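Local coordinates for kappa-carrageenase (Zobellia galactanivorans, PDB 5OCR), which probably hydrolyses kappa-carrageenan, a sulfated galactan of red algae, through its family 16 glycoside hydrolase domain, at residues F200-I212 with Y215-W229. Residues are numbered along the deposited sequence; the frame is centred on the assembly and turned at random.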
ATOM      1  N   PHE A 200      -3.305  11.622  11.745  1.00 18.72           N
ATOM      2  CA  PHE A 200      -3.963  10.361  11.285  1.00 17.63           C
ATOM      3  C   PHE A 200      -5.169  10.710  10.484  1.00 18.80           C
ATOM      4  O   PHE A 200      -5.982  11.566  10.918  1.00 20.06           O
ATOM      5  CB  PHE A 200      -4.462   9.510  12.526  1.00 17.88           C
ATOM      6  CG  PHE A 200      -3.320   8.814  13.218  1.00 17.49           C
ATOM      7  CD1 PHE A 200      -2.564   9.496  14.219  1.00 17.90           C
ATOM      8  CD2 PHE A 200      -2.986   7.496  12.910  1.00 17.11           C
ATOM      9  CE1 PHE A 200      -1.471   8.923  14.861  1.00 18.32           C
ATOM     10  CE2 PHE A 200      -1.857   6.884  13.555  1.00 17.32           C
ATOM     11  CZ  PHE A 200      -1.130   7.590  14.575  1.00 17.38           C
ATOM     12  N   HIS A 201      -5.412   9.960   9.414  1.00 17.30           N
ATOM     13  CA  HIS A 201      -6.671  10.061   8.675  1.00 17.57           C
ATOM     14  C   HIS A 201      -7.153   8.722   8.292  1.00 17.63           C
ATOM     15  O   HIS A 201      -6.428   7.724   8.402  1.00 17.68           O
ATOM     16  CB  HIS A 201      -6.424  10.904   7.377  1.00 17.22           C
ATOM     17  CG  HIS A 201      -5.998  12.302   7.724  1.00 17.74           C
ATOM     18  ND1 HIS A 201      -6.898  13.313   7.896  1.00 18.14           N
ATOM     19  CD2 HIS A 201      -4.750  12.821   7.996  1.00 18.03           C
ATOM     20  CE1 HIS A 201      -6.234  14.422   8.263  1.00 18.10           C
ATOM     21  NE2 HIS A 201      -4.901  14.115   8.301  1.00 19.14           N
ATOM     22  N   ILE A 202      -8.382   8.656   7.785  0.62 18.04           N
ATOM     23  CA  ILE A 202      -9.055   7.372   7.545  0.62 17.94           C
ATOM     24  C   ILE A 202      -9.102   7.119   6.080  0.62 17.57           C
ATOM     25  O   ILE A 202      -9.652   7.969   5.325  0.62 18.21           O
ATOM     26  CB  ILE A 202     -10.533   7.432   8.054  0.62 18.54           C
ATOM     27  CG1 ILE A 202     -10.606   7.925   9.493  0.62 19.94           C
ATOM     28  CG2 ILE A 202     -11.229   6.069   7.885  0.62 18.20           C
ATOM     29  CD1 ILE A 202      -9.873   7.119  10.519  0.62 21.05           C
ATOM     30  N   TYR A 203      -8.551   5.971   5.678  1.00 16.89           N
ATOM     31  CA  TYR A 203      -8.474   5.625   4.263  1.00 16.88           C
ATOM     32  C   TYR A 203      -9.301   4.388   4.061  1.00 16.84           C
ATOM     33  O   TYR A 203      -9.038   3.348   4.694  1.00 18.43           O
ATOM     34  CB  TYR A 203      -6.984   5.442   3.841  1.00 16.58           C
ATOM     35  CG  TYR A 203      -6.156   6.686   4.058  1.00 15.92           C
ATOM     36  CD1 TYR A 203      -6.202   7.758   3.105  1.00 16.01           C
ATOM     37  CD2 TYR A 203      -5.438   6.863   5.266  1.00 15.80           C
ATOM     38  CE1 TYR A 203      -5.446   8.850   3.322  1.00 16.33           C
ATOM     39  CE2 TYR A 203      -4.701   8.039   5.505  1.00 15.75           C
ATOM     40  CZ  TYR A 203      -4.757   9.026   4.490  1.00 16.72           C
ATOM     41  OH  TYR A 203      -4.066  10.177   4.582  1.00 15.77           O
ATOM     42  N   GLY A 204     -10.316   4.467   3.181  1.00 17.05           N
ATOM     43  CA  GLY A 204     -11.288   3.324   3.044  1.00 16.86           C
ATOM     44  C   GLY A 204     -11.471   2.947   1.624  1.00 17.14           C
ATOM     45  O   GLY A 204     -11.316   3.783   0.729  1.00 17.03           O
ATOM     46  N   CYS A 205     -11.900   1.716   1.403  1.00 16.42           N
ATOM     47  CA  CYS A 205     -12.204   1.263   0.036  1.00 17.54           C
ATOM     48  C   CYS A 205     -13.337   0.249   0.103  1.00 17.75           C
ATOM     49  O   CYS A 205     -13.202  -0.799   0.861  1.00 17.58           O
ATOM     50  CB  CYS A 205     -11.015   0.563  -0.573  1.00 18.38           C
ATOM     51  SG  CYS A 205     -11.142   0.244  -2.343  1.00 19.79           S
ATOM     52  N   GLU A 206     -14.335   0.458  -0.743  1.00 17.35           N
ATOM     53  CA  GLU A 206     -15.416  -0.492  -0.870  1.00 18.18           C
ATOM     54  C   GLU A 206     -15.283  -1.214  -2.199  1.00 17.98           C
ATOM     55  O   GLU A 206     -15.213  -0.550  -3.246  1.00 17.91           O
ATOM     56  CB  GLU A 206     -16.723   0.321  -0.730  1.00 18.73           C
ATOM     57  CG  GLU A 206     -17.958  -0.539  -0.820  1.00 20.97           C
ATOM     58  CD  GLU A 206     -19.207   0.342  -0.789  1.00 23.64           C
ATOM     59  OE1 GLU A 206     -19.107   1.499  -0.376  1.00 25.03           O
ATOM     60  OE2 GLU A 206     -20.342  -0.171  -1.030  1.00 24.30           O
ATOM     61  N   VAL A 207     -15.244  -2.561  -2.182  1.00 17.99           N
ATOM     62  CA  VAL A 207     -14.930  -3.338  -3.370  1.00 18.70           C
ATOM     63  C   VAL A 207     -16.110  -4.305  -3.577  1.00 18.74           C
ATOM     64  O   VAL A 207     -16.416  -5.108  -2.679  1.00 19.22           O
ATOM     65  CB  VAL A 207     -13.655  -4.206  -3.208  1.00 18.19           C
ATOM     66  CG1 VAL A 207     -13.374  -4.996  -4.484  1.00 18.82           C
ATOM     67  CG2 VAL A 207     -12.459  -3.310  -2.856  1.00 17.64           C
ATOM     68  N   ASN A 208     -16.773  -4.212  -4.719  1.00 19.08           N
ATOM     69  CA  ASN A 208     -17.814  -5.200  -5.038  1.00 19.36           C
ATOM     70  C   ASN A 208     -17.623  -5.711  -6.492  1.00 20.15           C
ATOM     71  O   ASN A 208     -16.725  -5.283  -7.163  1.00 19.25           O
ATOM     72  CB  ASN A 208     -19.250  -4.638  -4.765  1.00 19.73           C
ATOM     73  CG  ASN A 208     -19.581  -3.433  -5.606  1.00 19.82           C
ATOM     74  OD1 ASN A 208     -19.474  -3.448  -6.856  1.00 20.12           O
ATOM     75  ND2 ASN A 208     -20.061  -2.406  -4.956  1.00 20.82           N
ATOM     76  N   GLN A 209     -18.491  -6.622  -6.980  1.00 20.38           N
ATOM     77  CA  GLN A 209     -18.252  -7.173  -8.327  1.00 22.48           C
ATOM     78  C   GLN A 209     -18.360  -6.139  -9.398  1.00 22.81           C
ATOM     79  O   GLN A 209     -17.860  -6.369 -10.503  1.00 22.88           O
ATOM     80  CB  GLN A 209     -19.247  -8.333  -8.622  1.00 26.46           C
ATOM     81  CG  GLN A 209     -20.667  -7.849  -8.558  1.00 29.16           C
ATOM     82  CD  GLN A 209     -21.689  -8.930  -8.802  1.00 34.20           C
ATOM     83  OE1 GLN A 209     -21.470  -9.877  -9.563  1.00 34.66           O
ATOM     84  NE2 GLN A 209     -22.838  -8.787  -8.141  1.00 36.87           N
ATOM     85  N   ASN A 210     -19.057  -5.039  -9.110  1.00 21.35           N
ATOM     86  CA  ASN A 210     -19.274  -4.016 -10.101  1.00 20.90           C
ATOM     87  C   ASN A 210     -18.363  -2.773 -10.101  1.00 20.12           C
ATOM     88  O   ASN A 210     -18.038  -2.213 -11.158  1.00 21.10           O
ATOM     89  CB  ASN A 210     -20.720  -3.507  -9.985  1.00 21.83           C
ATOM     90  CG  ASN A 210     -21.744  -4.610 -10.174  1.00 22.78           C
ATOM     91  OD1 ASN A 210     -22.742  -4.711  -9.381  1.00 25.11           O
ATOM     92  ND2 ASN A 210     -21.567  -5.411 -11.208  1.00 22.47           N
ATOM     93  N   GLU A 211     -17.986  -2.320  -8.906  1.00 20.06           N
ATOM     94  CA  GLU A 211     -17.279  -1.063  -8.751  1.00 21.41           C
ATOM     95  C   GLU A 211     -16.372  -1.116  -7.577  1.00 19.78           C
ATOM     96  O   GLU A 211     -16.525  -1.951  -6.644  1.00 19.47           O
ATOM     97  CB  GLU A 211     -18.307   0.044  -8.406  1.00 25.94           C
ATOM     98  CG  GLU A 211     -19.318   0.371  -9.475  1.00 34.17           C
ATOM     99  CD  GLU A 211     -20.165   1.565  -9.051  1.00 34.99           C
ATOM    100  OE1 GLU A 211     -20.998   1.384  -8.125  1.00 39.48           O
ATOM    101  OE2 GLU A 211     -20.011   2.663  -9.642  1.00 35.21           O
ATOM    102  N   ILE A 212     -15.451  -0.170  -7.576  1.00 18.38           N
ATOM    103  CA  ILE A 212     -14.515  -0.015  -6.442  1.00 18.47           C
ATOM    104  C   ILE A 212     -14.642   1.504  -6.082  1.00 18.35           C
ATOM    105  O   ILE A 212     -14.580   2.357  -6.943  1.00 18.42           O
ATOM    106  CB  ILE A 212     -13.068  -0.319  -6.846  1.00 18.06           C
ATOM    107  CG1 ILE A 212     -12.937  -1.816  -7.271  1.00 18.59           C
ATOM    108  CG2 ILE A 212     -12.100  -0.059  -5.658  1.00 18.78           C
ATOM    109  CD1 ILE A 212     -11.767  -2.014  -8.257  1.00 20.46           C
ATOM    110  N   TYR A 215     -12.544   6.153  -0.206  1.00 17.73           N
ATOM    111  CA  TYR A 215     -12.970   7.212   0.729  1.00 18.03           C
ATOM    112  C   TYR A 215     -11.805   7.748   1.524  1.00 17.61           C
ATOM    113  O   TYR A 215     -10.905   7.037   1.909  1.00 17.26           O
ATOM    114  CB  TYR A 215     -13.958   6.604   1.749  1.00 18.85           C
ATOM    115  CG  TYR A 215     -15.188   5.996   1.100  1.00 19.14           C
ATOM    116  CD1 TYR A 215     -15.195   4.651   0.700  1.00 19.27           C
ATOM    117  CD2 TYR A 215     -16.341   6.796   0.913  1.00 20.72           C
ATOM    118  CE1 TYR A 215     -16.387   4.083   0.121  1.00 20.18           C
ATOM    119  CE2 TYR A 215     -17.511   6.253   0.300  1.00 21.32           C
ATOM    120  CZ  TYR A 215     -17.495   4.899  -0.034  1.00 22.07           C
ATOM    121  OH  TYR A 215     -18.644   4.382  -0.645  1.00 25.47           O
ATOM    122  N   VAL A 216     -11.775   9.048   1.770  1.00 17.08           N
ATOM    123  CA  VAL A 216     -10.746   9.623   2.677  1.00 18.00           C
ATOM    124  C   VAL A 216     -11.526  10.383   3.730  1.00 17.97           C
ATOM    125  O   VAL A 216     -12.324  11.296   3.373  1.00 18.80           O
ATOM    126  CB  VAL A 216      -9.699  10.501   1.941  1.00 17.71           C
ATOM    127  CG1 VAL A 216      -8.715  11.197   2.914  1.00 18.10           C
ATOM    128  CG2 VAL A 216      -9.008   9.657   0.891  1.00 19.41           C
ATOM    129  N   ASP A 217     -11.276  10.111   5.021  1.00 18.46           N
ATOM    130  CA  ASP A 217     -12.022  10.764   6.079  1.00 19.47           C
ATOM    131  C   ASP A 217     -13.545  10.812   5.831  1.00 19.79           C
ATOM    132  O   ASP A 217     -14.205  11.878   6.040  1.00 19.80           O
ATOM    133  CB  ASP A 217     -11.455  12.186   6.309  1.00 20.71           C
ATOM    134  CG  ASP A 217     -10.132  12.173   7.083  1.00 19.91           C
ATOM    135  OD1 ASP A 217      -9.759  11.130   7.660  1.00 19.79           O
ATOM    136  OD2 ASP A 217      -9.548  13.281   7.199  1.00 21.57           O
ATOM    137  N   GLY A 218     -14.037   9.735   5.287  1.00 19.53           N
ATOM    138  CA  GLY A 218     -15.483   9.468   5.127  1.00 20.01           C
ATOM    139  C   GLY A 218     -16.046  10.238   3.944  1.00 21.09           C
ATOM    140  O   GLY A 218     -17.260  10.463   3.883  1.00 21.49           O
ATOM    141  N   VAL A 219     -15.194  10.679   3.039  1.00 20.62           N
ATOM    142  CA  VAL A 219     -15.658  11.406   1.828  1.00 20.24           C
ATOM    143  C   VAL A 219     -15.332  10.524   0.649  1.00 20.31           C
ATOM    144  O   VAL A 219     -14.184  10.110   0.509  1.00 21.43           O
ATOM    145  CB  VAL A 219     -15.042  12.769   1.685  1.00 21.06           C
ATOM    146  CG1 VAL A 219     -15.508  13.416   0.391  1.00 21.68           C
ATOM    147  CG2 VAL A 219     -15.326  13.619   2.923  1.00 21.23           C
ATOM    148  N   GLU A 220     -16.286  10.205  -0.220  1.00 20.48           N
ATOM    149  CA  GLU A 220     -15.900   9.505  -1.477  1.00 20.52           C
ATOM    150  C   GLU A 220     -14.975  10.366  -2.352  1.00 20.03           C
ATOM    151  O   GLU A 220     -15.335  11.536  -2.698  1.00 22.40           O
ATOM    152  CB  GLU A 220     -17.147   9.120  -2.302  1.00 22.26           C
ATOM    153  CG  GLU A 220     -16.761   8.580  -3.680  1.00 23.00           C
ATOM    154  CD  GLU A 220     -17.993   8.035  -4.469  1.00 24.46           C
ATOM    155  OE1 GLU A 220     -19.060   7.803  -3.892  1.00 26.71           O
ATOM    156  OE2 GLU A 220     -17.899   7.849  -5.690  1.00 27.71           O
ATOM    157  N   VAL A 221     -13.822   9.856  -2.722  1.00 18.72           N
ATOM    158  CA  VAL A 221     -12.888  10.615  -3.544  1.00 18.88           C
ATOM    159  C   VAL A 221     -12.666   9.969  -4.922  1.00 19.55           C
ATOM    160  O   VAL A 221     -12.135  10.623  -5.818  1.00 20.44           O
ATOM    161  CB  VAL A 221     -11.514  10.828  -2.866  1.00 18.61           C
ATOM    162  CG1 VAL A 221     -11.659  11.599  -1.563  1.00 18.22           C
ATOM    163  CG2 VAL A 221     -10.803   9.485  -2.589  1.00 18.74           C
ATOM    164  N   ALA A 222     -13.107   8.727  -5.146  1.00 19.38           N
ATOM    165  CA  ALA A 222     -12.890   8.130  -6.445  1.00 19.65           C
ATOM    166  C   ALA A 222     -13.751   6.921  -6.590  1.00 19.27           C
ATOM    167  O   ALA A 222     -14.162   6.341  -5.581  1.00 19.51           O
ATOM    168  CB  ALA A 222     -11.451   7.638  -6.634  1.00 20.29           C
ATOM    169  N   ARG A 223     -14.015   6.546  -7.844  1.00 20.31           N
ATOM    170  CA  ARG A 223     -14.763   5.305  -8.068  1.00 20.42           C
ATOM    171  C   ARG A 223     -14.411   4.807  -9.437  1.00 21.02           C
ATOM    172  O   ARG A 223     -14.249   5.637 -10.374  1.00 21.47           O
ATOM    173  CB  ARG A 223     -16.262   5.636  -7.932  1.00 24.44           C
ATOM    174  CG  ARG A 223     -17.248   4.590  -8.360  1.00 28.96           C
ATOM    175  CD  ARG A 223     -18.650   5.260  -8.384  1.00 28.53           C
ATOM    176  NE  ARG A 223     -19.139   5.702  -7.077  1.00 28.27           N
ATOM    177  CZ  ARG A 223     -20.254   5.267  -6.484  1.00 30.23           C
ATOM    178  NH1 ARG A 223     -20.969   4.300  -7.062  1.00 30.18           N
ATOM    179  NH2 ARG A 223     -20.637   5.751  -5.310  1.00 28.80           N
ATOM    180  N   LYS A 224     -14.273   3.481  -9.577  1.00 20.39           N
ATOM    181  CA  LYS A 224     -13.945   2.892 -10.887  1.00 22.18           C
ATOM    182  C   LYS A 224     -14.706   1.610 -11.093  1.00 21.93           C
ATOM    183  O   LYS A 224     -15.014   0.885 -10.139  1.00 20.90           O
ATOM    184  CB  LYS A 224     -12.465   2.517 -11.066  1.00 20.77           C
ATOM    185  CG  LYS A 224     -11.435   3.631 -10.862  1.00 21.97           C
ATOM    186  CD  LYS A 224     -11.481   4.601 -12.009  1.00 22.67           C
ATOM    187  CE  LYS A 224     -10.083   5.171 -12.123  1.00 24.96           C
ATOM    188  NZ  LYS A 224     -10.234   6.534 -12.736  1.00 26.26           N
ATOM    189  N   PRO A 225     -15.012   1.299 -12.359  1.00 22.35           N
ATOM    190  CA  PRO A 225     -15.653  -0.040 -12.553  1.00 21.73           C
ATOM    191  C   PRO A 225     -14.714  -1.161 -12.198  1.00 21.87           C
ATOM    192  O   PRO A 225     -13.522  -1.047 -12.459  1.00 22.02           O
ATOM    193  CB  PRO A 225     -15.829  -0.125 -14.098  1.00 23.00           C
ATOM    194  CG  PRO A 225     -15.915   1.339 -14.503  1.00 24.29           C
ATOM    195  CD  PRO A 225     -14.919   2.088 -13.608  1.00 22.93           C
ATOM    196  N   ASN A 226     -15.254  -2.283 -11.706  1.00 19.96           N
ATOM    197  CA  ASN A 226     -14.336  -3.438 -11.295  1.00 20.84           C
ATOM    198  C   ASN A 226     -14.109  -4.357 -12.473  1.00 20.76           C
ATOM    199  O   ASN A 226     -14.850  -5.345 -12.690  1.00 22.36           O
ATOM    200  CB  ASN A 226     -14.942  -4.191 -10.090  1.00 20.00           C
ATOM    201  CG  ASN A 226     -13.963  -5.183  -9.528  1.00 19.37           C
ATOM    202  OD1 ASN A 226     -12.959  -5.407 -10.190  1.00 20.70           O
ATOM    203  ND2 ASN A 226     -14.188  -5.703  -8.332  1.00 18.40           N
ATOM    204  N   LYS A 227     -13.116  -4.015 -13.299  1.00 22.30           N
ATOM    205  CA  LYS A 227     -12.907  -4.787 -14.511  1.00 24.79           C
ATOM    206  C   LYS A 227     -12.174  -6.068 -14.210  1.00 24.62           C
ATOM    207  O   LYS A 227     -12.587  -7.128 -14.677  1.00 28.86           O
ATOM    208  CB  LYS A 227     -12.101  -3.962 -15.527  1.00 26.39           C
ATOM    209  CG  LYS A 227     -12.105  -4.518 -16.899  1.00 32.11           C
ATOM    210  CD  LYS A 227     -11.774  -3.302 -17.808  1.00 33.46           C
ATOM    211  CE  LYS A 227     -11.420  -3.767 -19.181  1.00 40.83           C
ATOM    212  NZ  LYS A 227     -11.058  -2.472 -19.830  1.00 39.68           N
ATOM    213  N   TYR A 228     -11.084  -5.963 -13.463  1.00 23.64           N
ATOM    214  CA  TYR A 228     -10.155  -7.109 -13.334  1.00 22.57           C
ATOM    215  C   TYR A 228     -10.023  -7.632 -11.933  1.00 25.37           C
ATOM    216  O   TYR A 228      -9.444  -8.682 -11.766  1.00 29.79           O
ATOM    217  CB  TYR A 228      -8.787  -6.675 -13.816  1.00 21.66           C
ATOM    218  CG  TYR A 228      -8.738  -6.331 -15.273  1.00 22.28           C
ATOM    219  CD1 TYR A 228      -9.205  -7.229 -16.241  1.00 23.24           C
ATOM    220  CD2 TYR A 228      -8.188  -5.103 -15.694  1.00 22.89           C
ATOM    221  CE1 TYR A 228      -9.125  -6.898 -17.622  1.00 24.80           C
ATOM    222  CE2 TYR A 228      -8.103  -4.774 -17.032  1.00 23.68           C
ATOM    223  CZ  TYR A 228      -8.610  -5.634 -17.987  1.00 25.50           C
ATOM    224  OH  TYR A 228      -8.505  -5.263 -19.330  1.00 30.24           O
ATOM    225  N   TRP A 229     -10.524  -6.888 -10.926  1.00 22.91           N
ATOM    226  CA  TRP A 229     -10.164  -7.051  -9.517  1.00 20.71           C
ATOM    227  C   TRP A 229     -11.101  -7.976  -8.779  1.00 21.64           C
ATOM    228  O   TRP A 229     -11.847  -7.572  -7.829  1.00 20.12           O
ATOM    229  CB  TRP A 229     -10.018  -5.648  -8.850  1.00 19.66           C
ATOM    230  CG  TRP A 229      -8.954  -4.931  -9.591  1.00 19.62           C
ATOM    231  CD1 TRP A 229      -7.580  -5.007  -9.342  1.00 19.23           C
ATOM    232  CD2 TRP A 229      -9.111  -4.069 -10.770  1.00 18.86           C
ATOM    233  NE1 TRP A 229      -6.883  -4.281 -10.279  1.00 18.75           N
ATOM    234  CE2 TRP A 229      -7.764  -3.722 -11.201  1.00 19.19           C
ATOM    235  CE3 TRP A 229     -10.228  -3.593 -11.528  1.00 19.43           C
ATOM    236  CZ2 TRP A 229      -7.547  -2.900 -12.362  1.00 18.89           C
ATOM    237  CZ3 TRP A 229      -9.987  -2.786 -12.696  1.00 19.04           C
ATOM    238  CH2 TRP A 229      -8.693  -2.462 -13.062  1.00 20.09           C
TER
HETATM  239  O   HOH W   1     -12.559   7.318   4.806  1.00 16.75           O
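Asp217 holds the strand 200-207 with both carboxylate oxygens. His201 ND1 donates to Asp217 OD2 at 2.7 Å, on the syn side and within 8° of the imidazole plane, so the acid sits at the ring edge, its carboxylate twisted 38° against the ring; Ile202 N meets Asp217 OD1 at 2.8 Å, nearly along its C-O axis. Trp194 stacks on the imidazole. Val216 CG1 comes 4.0 Å from Tyr203 CE1, both side chains leaving their strands on one face of the sheet. Tyr215 runs beside the backbone of Gly204, and its OH donates to Glu206 OE1 (2.9 Å), almost in line with the C-O bond; carboxylate and phenol ring are nearly coplanar, and Ser15 hydrogen-bonds Glu206 OE2.

At the far end, Asn226 has CG anti to the backbone N (chi1 -171°), which turns its amide toward the 208-211 turn. ND2 donates to Asn208 O at 2.8 Å and to Trp229 O, both close to the amide plane, and OD1 accepts from Trp229 N. Replacing Asn226 with an alanine would probably leave Asn208 O and Trp229 O without this donor and Trp229 N without its acceptor, holding the loop less firmly. Ile212 CD1 approaches Trp229 CE3 at 3.9 Å, its chain nearly perpendicular to the tryptophan's. Arg223 grips Glu220 side-on through NE and NH2, leaving NH1 for a longer salt bridge to Glu211 OE1 (3.1 Å). Reciprocal backbone bonds, Gly204 with Tyr215 and Ile212 with Lys224, build two successive antiparallel hairpins, the second closed by the type I' turn 216-219: a three-strand meander within the beta-jellyroll of family 16 glycoside hydrolases.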